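Local coordinates for protein mevalonate kinase (Methanocaldococcus jannaschii, PDB 1VIS) that catalyses the magnesium- and ATP-dependent phosphorylation of (R)-mevalonate to (R)-mevalonate 5-phosphate, an early step towards the isoprenoids of archaeal membrane lipids, at residues 23-28 and 167-172; 256-261 and 302-307; 266-271 and 293-298. All coordinates share one frame; numbering follows the deposited sequence.

Contact 1 of 3, residues 23-28 and 167-172; sequences YRAISM and LEIKNN
Ala-25 and Ile-169 face each other as a hydrogen-bonded antiparallel pair in the large mixed sheet of this GHMP kinase. Their backbones exchange two bonds, Ala-25 N to Ile-169 O at 2.7 Å and Ile-169 N to Ala-25 O at 2.6 Å. Ser-27 and Leu-167 repeat the pattern two residues on, with Ser-27 N 2.9 Å from Leu-167 O; between them Ile-26 and Glu-168 form a non-hydrogen-bonded pair.

The side chains alternate between the faces. On one, the small methyl of Ala-25 lets Ile-169 CB come within 3.7 Å of Ala-25 CB, while the hydroxyl of Ser-27 is hydrogen-bonded to that of Thr-160, in the helix that carries Asp-157, the inferred catalytic base. On the other, Ile-26 and Arg-24 pack against helix 215-230. Arg-24 is long enough to reach both a helix and the neighbouring strand: its NH1 forms salt bridges to Asp-227 and Asp-223 of that helix. Glu-168, with CG anti to its backbone nitrogen (chi1 174°) and an extended chain beyond, reaches it from the neighbouring strand. The guanidinium and carboxylate planes stand 45° apart, and Arg-24 NH2 gives Glu-168 OE2 a weak, bent bond of 3.3 Å.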
loop_
_atom_site.group_PDB
_atom_site.type_symbol
_atom_site.label_atom_id
_atom_site.label_comp_id
_atom_site.label_asym_id
_atom_site.label_seq_id
_atom_site.Cartn_x
_atom_site.Cartn_y
_atom_site.Cartn_z
ATOM N N TYR A 23 -16.746 8.646 3.737
ATOM C CA TYR A 23 -15.852 9.379 4.620
ATOM C C TYR A 23 -14.459 9.524 4.010
ATOM O O TYR A 23 -14.224 9.115 2.878
ATOM C CB TYR A 23 -15.771 8.694 5.980
ATOM C CG TYR A 23 -17.072 8.749 6.743
ATOM C CD1 TYR A 23 -18.117 7.868 6.449
ATOM C CD2 TYR A 23 -17.266 9.691 7.758
ATOM C CE1 TYR A 23 -19.322 7.924 7.148
ATOM C CE2 TYR A 23 -18.469 9.756 8.463
ATOM C CZ TYR A 23 -19.491 8.868 8.153
ATOM O OH TYR A 23 -20.675 8.932 8.848
ATOM N N ARG A 24 -13.543 10.109 4.770
ATOM C CA ARG A 24 -12.184 10.345 4.293
ATOM C C ARG A 24 -11.148 9.323 4.738
ATOM O O ARG A 24 -11.261 8.724 5.801
ATOM C CB ARG A 24 -11.712 11.735 4.747
ATOM C CG ARG A 24 -12.499 12.911 4.167
ATOM C CD ARG A 24 -12.048 14.250 4.775
ATOM N NE ARG A 24 -12.161 14.253 6.236
ATOM C CZ ARG A 24 -11.770 15.250 7.027
ATOM N NH1 ARG A 24 -11.921 15.146 8.342
ATOM N NH2 ARG A 24 -11.224 16.351 6.515
ATOM N N ALA A 25 -10.136 9.130 3.899
ATOM C CA ALA A 25 -9.026 8.235 4.211
ATOM C C ALA A 25 -7.784 9.086 4.038
ATOM O O ALA A 25 -7.681 9.870 3.094
ATOM C CB ALA A 25 -8.959 7.058 3.243
ATOM N N ILE A 26 -6.855 8.944 4.967
ATOM C CA ILE A 26 -5.599 9.666 4.909
ATOM C C ILE A 26 -4.564 8.610 4.603
ATOM O O ILE A 26 -4.198 7.837 5.480
ATOM C CB ILE A 26 -5.281 10.329 6.259
ATOM C CG1 ILE A 26 -6.192 11.544 6.452
ATOM C CG2 ILE A 26 -3.805 10.707 6.330
ATOM C CD1 ILE A 26 -6.060 12.170 7.815
ATOM N N SER A 27 -4.107 8.574 3.354
ATOM C CA SER A 27 -3.119 7.592 2.915
ATOM C C SER A 27 -1.712 8.167 2.705
ATOM O O SER A 27 -1.531 9.260 2.172
ATOM C CB SER A 27 -3.600 6.959 1.627
ATOM O OG SER A 27 -3.917 7.995 0.729
ATOM N N MET A 28 -0.704 7.407 3.094
ATOM C CA MET A 28 0.646 7.904 2.955
ATOM C C MET A 28 1.617 6.937 2.301
ATOM O O MET A 28 1.640 5.751 2.635
ATOM C CB MET A 28 1.159 8.304 4.331
ATOM C CG MET A 28 2.549 8.856 4.342
ATOM S SD MET A 28 2.981 9.098 6.039
ATOM C CE MET A 28 3.617 7.495 6.483
ATOM N N LEU A 167 -2.128 11.593 0.803
ATOM C CA LEU A 167 -3.355 11.905 0.096
ATOM C C LEU A 167 -4.579 11.770 0.973
ATOM O O LEU A 167 -4.596 11.036 1.972
ATOM C CB LEU A 167 -3.545 10.995 -1.115
ATOM C CG LEU A 167 -2.414 10.750 -2.115
ATOM C CD1 LEU A 167 -3.001 9.969 -3.257
ATOM C CD2 LEU A 167 -1.807 12.051 -2.624
ATOM N N GLU A 168 -5.610 12.507 0.594
ATOM C CA GLU A 168 -6.868 12.452 1.299
ATOM C C GLU A 168 -7.760 11.760 0.289
ATOM O O GLU A 168 -7.914 12.232 -0.839
ATOM C CB GLU A 168 -7.400 13.859 1.612
ATOM C CG GLU A 168 -8.809 13.842 2.237
ATOM C CD GLU A 168 -9.365 15.229 2.561
ATOM O OE1 GLU A 168 -9.592 16.033 1.627
ATOM O OE2 GLU A 168 -9.579 15.510 3.760
ATOM N N ILE A 169 -8.320 10.624 0.680
ATOM C CA ILE A 169 -9.202 9.886 -0.209
ATOM C C ILE A 169 -10.641 10.042 0.268
ATOM O O ILE A 169 -10.925 9.874 1.453
ATOM C CB ILE A 169 -8.844 8.383 -0.233
ATOM C CG1 ILE A 169 -7.337 8.209 -0.452
ATOM C CG2 ILE A 169 -9.622 7.680 -1.339
ATOM C CD1 ILE A 169 -6.833 8.766 -1.774
ATOM N N LYS A 170 -11.539 10.365 -0.655
ATOM C CA LYS A 170 -12.948 10.532 -0.324
ATOM C C LYS A 170 -13.757 10.083 -1.520
ATOM O O LYS A 170 -13.484 10.489 -2.651
ATOM C CB LYS A 170 -13.256 11.993 0.002
ATOM C CG LYS A 170 -14.602 12.239 0.664
ATOM C CD LYS A 170 -14.686 13.685 1.144
ATOM C CE LYS A 170 -15.952 13.967 1.932
ATOM N NZ LYS A 170 -15.877 15.282 2.640
ATOM N N ASN A 171 -14.755 9.243 -1.256
ATOM C CA ASN A 171 -15.603 8.696 -2.304
ATOM C C ASN A 171 -14.712 7.913 -3.261
ATOM O O ASN A 171 -14.468 6.728 -3.034
ATOM C CB ASN A 171 -16.343 9.817 -3.025
ATOM C CG ASN A 171 -17.329 10.522 -2.120
ATOM O OD1 ASN A 171 -18.157 9.875 -1.482
ATOM N ND2 ASN A 171 -17.246 11.851 -2.054
ATOM N N ASN A 172 -14.222 8.558 -4.316
ATOM C CA ASN A 172 -13.331 7.878 -5.258
ATOM C C ASN A 172 -12.421 8.883 -5.955
ATOM O O ASN A 172 -11.966 8.675 -7.077
ATOM C CB ASN A 172 -14.132 7.083 -6.297
ATOM C CG ASN A 172 -13.301 5.979 -6.961
ATOM O OD1 ASN A 172 -12.824 5.048 -6.297
ATOM N ND2 ASN A 172 -13.123 6.084 -8.276
#

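Contact 2 of 3, residues 256-261 and 302-307; sequences TPKLDR and KEDVRI
Lys-258 NZ, at the end of a long side chain from the first turn of helix 257-269, donates a hydrogen bond to the backbone oxygen of Asp-304. Lys-258 NZ stands 3.2 Å from Asp-304 O, tilted 28° from the carbonyl plane. Lys-258 starts with CG anti to the backbone nitrogen (chi1 -177°), then bends at chi2 and chi4, and these bends carry the ammonium across to the loop. The same NZ makes a weak hydrogen bond to Ala-195 O of strand 190-196, so one flexible, multi-proton donor serves two backbone carbonyls. Asp-304 is the centre of an inverse gamma turn, through which the chain passes on its way into strand 306-310.

Charge adds a looser attraction. Asp-304 OD2 is 4.4 Å from Lys-258 NZ, beyond salt-bridge range. Arg-261, one turn further along the helix, crosses Glu-303 at about a right angle; its NH1 is 3.8 Å from Glu-303 OE2, a long salt bridge of charges alone, since that oxygen lies well out of the guanidinium plane and no N-H points at it. Within the helix, Lys-258 CD lies over one face of the Arg-261 guanidinium, near its rim. Flexible charged chains suit this surface position, where attraction does not demand exact geometry.

Apolar contact is slight. Lys-258 CE meets Val-305 CG1 at 3.8 Å. Replacing Lys-258 by an alanine would probably leave Asp-304 O without this donor and open a gap beside Val-305 CG1.

At the helix start, Thr-256 is the N-cap: its OG1 accepts from Leu-259 N at 3.2 Å, capping the first turn, from which Lys-258 extends. The whole is a helix start tied to the loop before an edge strand, in the ferredoxin-like C-terminal half of a GHMP kinase, where helices lie on an antiparallel sheet.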
loop_
_atom_site.group_PDB
_atom_site.type_symbol
_atom_site.label_atom_id
_atom_site.label_comp_id
_atom_site.label_asym_id
_atom_site.label_seq_id
_atom_site.Cartn_x
_atom_site.Cartn_y
_atom_site.Cartn_z
ATOM N N THR A 256 -7.589 -7.571 16.583
ATOM C CA THR A 256 -7.279 -8.852 17.179
ATOM C C THR A 256 -6.411 -8.678 18.399
ATOM O O THR A 256 -5.755 -7.655 18.569
ATOM C CB THR A 256 -6.530 -9.756 16.192
ATOM O OG1 THR A 256 -5.209 -9.238 15.979
ATOM C CG2 THR A 256 -7.286 -9.823 14.863
ATOM N N PRO A 257 -6.402 -9.690 19.275
ATOM C CA PRO A 257 -5.598 -9.655 20.498
ATOM C C PRO A 257 -4.115 -9.415 20.192
ATOM O O PRO A 257 -3.412 -8.769 20.963
ATOM C CB PRO A 257 -5.860 -11.029 21.109
ATOM C CG PRO A 257 -7.285 -11.296 20.691
ATOM C CD PRO A 257 -7.268 -10.885 19.247
ATOM N N LYS A 258 -3.647 -9.931 19.058
ATOM C CA LYS A 258 -2.249 -9.756 18.678
ATOM C C LYS A 258 -1.963 -8.319 18.276
ATOM O O LYS A 258 -0.904 -7.786 18.586
ATOM C CB LYS A 258 -1.892 -10.687 17.525
ATOM C CG LYS A 258 -0.431 -10.637 17.094
ATOM C CD LYS A 258 0.504 -11.003 18.234
ATOM C CE LYS A 258 1.907 -11.338 17.740
ATOM N NZ LYS A 258 1.976 -12.638 16.996
ATOM N N LEU A 259 -2.906 -7.692 17.583
ATOM C CA LEU A 259 -2.740 -6.304 17.154
ATOM C C LEU A 259 -2.794 -5.376 18.354
ATOM O O LEU A 259 -2.036 -4.410 18.448
ATOM C CB LEU A 259 -3.857 -5.893 16.191
ATOM C CG LEU A 259 -4.071 -6.704 14.920
ATOM C CD1 LEU A 259 -5.288 -6.159 14.169
ATOM C CD2 LEU A 259 -2.815 -6.642 14.066
ATOM N N ASP A 260 -3.708 -5.661 19.273
ATOM C CA ASP A 260 -3.858 -4.816 20.443
ATOM C C ASP A 260 -2.596 -4.785 21.272
ATOM O O ASP A 260 -2.188 -3.718 21.723
ATOM C CB ASP A 260 -5.059 -5.271 21.254
ATOM C CG ASP A 260 -6.339 -5.182 20.453
ATOM O OD1 ASP A 260 -6.444 -4.248 19.621
ATOM O OD2 ASP A 260 -7.231 -6.033 20.645
ATOM N N ARG A 261 -1.969 -5.944 21.453
ATOM C CA ARG A 261 -0.710 -6.035 22.201
ATOM C C ARG A 261 0.317 -5.101 21.556
ATOM O O ARG A 261 0.961 -4.292 22.226
ATOM C CB ARG A 261 -0.170 -7.468 22.163
ATOM C CG ARG A 261 -0.340 -8.256 23.468
ATOM C CD ARG A 261 0.262 -9.667 23.364
ATOM N NE ARG A 261 -0.603 -10.590 22.624
ATOM C CZ ARG A 261 -0.215 -11.775 22.156
ATOM N NH1 ARG A 261 1.034 -12.192 22.343
ATOM N NH2 ARG A 261 -1.076 -12.547 21.504
ATOM N N LYS A 302 10.573 -8.500 21.288
ATOM C CA LYS A 302 10.222 -9.626 22.150
ATOM C C LYS A 302 8.897 -10.215 21.694
ATOM O O LYS A 302 8.132 -10.742 22.502
ATOM C CB LYS A 302 10.093 -9.184 23.613
ATOM C CG LYS A 302 11.331 -8.520 24.193
ATOM C CD LYS A 302 11.429 -8.736 25.704
ATOM C CE LYS A 302 10.173 -8.294 26.444
ATOM N NZ LYS A 302 10.277 -8.526 27.918
ATOM N N GLU A 303 8.626 -10.123 20.397
ATOM C CA GLU A 303 7.378 -10.639 19.860
ATOM C C GLU A 303 7.519 -11.395 18.547
ATOM O O GLU A 303 8.491 -11.222 17.807
ATOM C CB GLU A 303 6.390 -9.490 19.686
ATOM C CG GLU A 303 5.821 -8.954 20.994
ATOM C CD GLU A 303 4.669 -9.796 21.522
ATOM O OE1 GLU A 303 4.160 -9.482 22.623
ATOM O OE2 GLU A 303 4.268 -10.764 20.831
ATOM N N ASP A 304 6.535 -12.248 18.279
ATOM C CA ASP A 304 6.509 -13.034 17.053
ATOM C C ASP A 304 5.956 -12.096 15.989
ATOM O O ASP A 304 4.787 -12.187 15.601
ATOM C CB ASP A 304 5.602 -14.261 17.234
ATOM C CG ASP A 304 5.687 -15.238 16.065
ATOM O OD1 ASP A 304 6.782 -15.369 15.472
ATOM O OD2 ASP A 304 4.662 -15.887 15.752
ATOM N N VAL A 305 6.806 -11.178 15.540
ATOM C CA VAL A 305 6.407 -10.189 14.549
ATOM C C VAL A 305 7.569 -9.745 13.668
ATOM O O VAL A 305 8.738 -9.965 13.996
ATOM C CB VAL A 305 5.839 -8.913 15.231
ATOM C CG1 VAL A 305 4.703 -9.270 16.185
ATOM C CG2 VAL A 305 6.949 -8.191 15.969
ATOM N N ARG A 306 7.225 -9.115 12.547
ATOM C CA ARG A 306 8.210 -8.584 11.613
ATOM C C ARG A 306 8.080 -7.064 11.723
ATOM O O ARG A 306 6.967 -6.537 11.796
ATOM C CB ARG A 306 7.910 -9.044 10.179
ATOM C CG ARG A 306 7.881 -10.563 9.980
ATOM C CD ARG A 306 9.191 -11.214 10.423
ATOM N NE ARG A 306 9.185 -12.670 10.258
ATOM C CZ ARG A 306 10.115 -13.486 10.755
ATOM N NH1 ARG A 306 11.131 -12.996 11.455
ATOM N NH2 ARG A 306 10.031 -14.796 10.555
ATOM N N ILE A 307 9.215 -6.367 11.750
ATOM C CA ILE A 307 9.233 -4.909 11.876
ATOM C C ILE A 307 9.956 -4.276 10.696
ATOM O O ILE A 307 10.865 -4.881 10.135
ATOM C CB ILE A 307 9.974 -4.482 13.155
ATOM C CG1 ILE A 307 9.541 -5.376 14.323
ATOM C CG2 ILE A 307 9.712 -3.005 13.444
ATOM C CD1 ILE A 307 10.353 -5.186 15.592
#

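Contact 3 of 3, residues 266-271 and 293-298; sequences GNRFGF and EKELLK
The ring of Phe-269 turns its edge to Glu-295 and one face to its own neighbour, Arg-268. Glu-295 OE1 lies near the ring plane, 3.3 Å from Phe-269 CE2, and Glu-295 CB also sits at that edge, 3.7 Å from Phe-269 CD2. The carboxylate and ring planes are nearly perpendicular, 85° apart. An oxygen in this place faces the slightly positive ring hydrogens, which is likely to be mildly attractive. Arg-268 CD rests above a ring face toward its rim, and Phe-269 CZ in turn lies over one face of the Arg-268 guanidinium.

These groups join the C-terminal end of helix 257-269 to the first turns of helix 293-301, the pair of helices that accompanies the four-stranded antiparallel sheet in the ferredoxin-like C-terminal half of GHMP kinases. Glu-295 serves two neighbours: a bend at chi2 (-136°) brings its carboxylate to the ring edge, while OE2 approaches the edge of the Arg-268 guanidinium. Glu-295 OE2 is 3.7 Å from Arg-268 NH2, a long salt bridge suited to flexible chains at the surface. Nearby, Arg-268 O accepts a hydrogen bond from Lys-292 NZ, a further tie between the helix end and the chain leading into helix 293-301.

Leu-296 supplies the apolar part of the contact. This residue, which also packs on Val-288, sets its branched end against the backbone and CB of Phe-269, with Leu-296 CG 3.7 Å from Phe-269 CB. Gly-270 makes room for it. A beta carbon there would probably come too near Gly-266 O and close to Leu-296 CD1; the bare CA of Gly-270 instead lies 3.9 Å from Leu-296 CD1. The other methyl, Leu-296 CD2, has the CA of Gly-266 as a neighbour at 4.4 Å.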
loop_
_atom_site.group_PDB
_atom_site.type_symbol
_atom_site.label_atom_id
_atom_site.label_comp_id
_atom_site.label_asym_id
_atom_site.label_seq_id
_atom_site.Cartn_x
_atom_site.Cartn_y
_atom_site.Cartn_z
ATOM N N GLY A 266 3.119 0.248 21.432
ATOM C CA GLY A 266 3.235 1.483 20.684
ATOM C C GLY A 266 2.865 2.747 21.443
ATOM O O GLY A 266 3.511 3.779 21.264
ATOM N N ASN A 267 1.828 2.683 22.277
ATOM C CA ASN A 267 1.387 3.852 23.045
ATOM C C ASN A 267 2.344 4.170 24.177
ATOM O O ASN A 267 2.599 5.336 24.489
ATOM C CB ASN A 267 -0.002 3.616 23.644
ATOM C CG ASN A 267 -1.006 3.157 22.618
ATOM O OD1 ASN A 267 -1.194 3.797 21.583
ATOM N ND2 ASN A 267 -1.663 2.037 22.901
ATOM N N ARG A 268 2.861 3.112 24.786
ATOM C CA ARG A 268 3.780 3.219 25.905
ATOM C C ARG A 268 5.213 3.600 25.495
ATOM O O ARG A 268 5.732 4.623 25.935
ATOM C CB ARG A 268 3.778 1.890 26.677
ATOM C CG ARG A 268 4.127 1.997 28.157
ATOM C CD ARG A 268 5.540 2.492 28.349
ATOM N NE ARG A 268 6.069 2.181 29.672
ATOM C CZ ARG A 268 7.325 2.415 30.032
ATOM N NH1 ARG A 268 7.740 2.103 31.250
ATOM N NH2 ARG A 268 8.169 2.967 29.169
ATOM N N PHE A 269 5.839 2.789 24.646
ATOM C CA PHE A 269 7.219 3.036 24.221
ATOM C C PHE A 269 7.392 3.954 23.010
ATOM O O PHE A 269 8.521 4.215 22.580
ATOM C CB PHE A 269 7.916 1.698 23.962
ATOM C CG PHE A 269 7.823 0.749 25.117
ATOM C CD1 PHE A 269 6.613 0.142 25.440
ATOM C CD2 PHE A 269 8.924 0.509 25.923
ATOM C CE1 PHE A 269 6.500 -0.684 26.555
ATOM C CE2 PHE A 269 8.823 -0.316 27.041
ATOM C CZ PHE A 269 7.605 -0.914 27.357
ATOM N N GLY A 270 6.275 4.442 22.470
ATOM C CA GLY A 270 6.318 5.331 21.320
ATOM C C GLY A 270 5.420 6.523 21.570
ATOM O O GLY A 270 5.231 6.915 22.715
ATOM N N PHE A 271 4.866 7.106 20.515
ATOM C CA PHE A 271 3.970 8.253 20.668
ATOM C C PHE A 271 2.508 7.855 20.498
ATOM O O PHE A 271 1.603 8.651 20.751
ATOM C CB PHE A 271 4.304 9.340 19.646
ATOM C CG PHE A 271 5.392 10.258 20.081
ATOM C CD1 PHE A 271 5.182 11.150 21.128
ATOM C CD2 PHE A 271 6.633 10.234 19.451
ATOM C CE1 PHE A 271 6.196 12.010 21.544
ATOM C CE2 PHE A 271 7.656 11.090 19.857
ATOM C CZ PHE A 271 7.438 11.979 20.906
ATOM N N GLU A 293 12.965 5.260 21.486
ATOM C CA GLU A 293 13.128 4.410 20.317
ATOM C C GLU A 293 13.819 3.088 20.608
ATOM O O GLU A 293 13.357 2.040 20.166
ATOM C CB GLU A 293 13.881 5.166 19.224
ATOM C CG GLU A 293 14.205 4.320 18.004
ATOM C CD GLU A 293 14.566 5.161 16.799
ATOM O OE1 GLU A 293 15.304 6.154 16.970
ATOM O OE2 GLU A 293 14.118 4.825 15.681
ATOM N N LYS A 294 14.925 3.133 21.345
ATOM C CA LYS A 294 15.650 1.908 21.678
ATOM C C LYS A 294 14.747 0.981 22.483
ATOM O O LYS A 294 14.758 -0.236 22.292
ATOM C CB LYS A 294 16.915 2.229 22.477
ATOM C CG LYS A 294 17.978 2.973 21.678
ATOM C CD LYS A 294 19.332 2.943 22.383
ATOM C CE LYS A 294 19.852 1.514 22.530
ATOM N NZ LYS A 294 21.129 1.448 23.296
ATOM N N GLU A 295 13.966 1.574 23.382
ATOM C CA GLU A 295 13.020 0.833 24.213
ATOM C C GLU A 295 11.991 0.146 23.323
ATOM O O GLU A 295 11.800 -1.076 23.376
ATOM C CB GLU A 295 12.273 1.784 25.149
ATOM C CG GLU A 295 12.999 2.176 26.416
ATOM C CD GLU A 295 12.070 2.119 27.619
ATOM O OE1 GLU A 295 11.659 0.995 27.993
ATOM O OE2 GLU A 295 11.740 3.189 28.179
ATOM N N LEU A 296 11.319 0.970 22.525
ATOM C CA LEU A 296 10.303 0.522 21.589
ATOM C C LEU A 296 10.714 -0.785 20.925
ATOM O O LEU A 296 9.960 -1.762 20.923
ATOM C CB LEU A 296 10.099 1.585 20.513
ATOM C CG LEU A 296 8.729 2.256 20.374
ATOM C CD1 LEU A 296 8.768 3.222 19.182
ATOM C CD2 LEU A 296 7.636 1.197 20.187
ATOM N N LEU A 297 11.921 -0.788 20.366
ATOM C CA LEU A 297 12.444 -1.958 19.680
ATOM C C LEU A 297 12.502 -3.198 20.546
ATOM O O LEU A 297 11.898 -4.216 20.207
ATOM C CB LEU A 297 13.839 -1.673 19.115
ATOM C CG LEU A 297 13.924 -1.020 17.728
ATOM C CD1 LEU A 297 15.380 -0.885 17.309
ATOM C CD2 LEU A 297 13.172 -1.868 16.716
ATOM N N LYS A 298 13.225 -3.116 21.660
ATOM C CA LYS A 298 13.371 -4.257 22.558
ATOM C C LYS A 298 12.022 -4.899 22.867
ATOM O O LYS A 298 11.857 -6.116 22.752
ATOM C CB LYS A 298 14.044 -3.835 23.874
ATOM C CG LYS A 298 14.521 -5.019 24.724
ATOM C CD LYS A 298 14.491 -4.751 26.238
ATOM C CE LYS A 298 15.448 -3.647 26.685
ATOM N NZ LYS A 298 14.983 -2.287 26.300
#

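How the contacts relate
From the N terminus, the chain enters contact 1 at residues 23-28 and closes it 139 residues later at 167-172, drawing the first strands and those beyond helix 156-163 into one mixed sheet. Contacts 2 and 3 both open only after contact 1 has closed, and both lie in the C-terminal half of the fold. Contact 2 opens at the start of helix 257-269; contact 3 opens at that helix's end and closes on helix 293-301 before contact 2 closes at 302-307, so contact 3 is nested inside contact 2. Their centres are 13 Å apart, and one helix is thus joined at its two ends to successive parts of the chain. Contact 1 is separate, its nearest atoms about 13 to 14 Å from either.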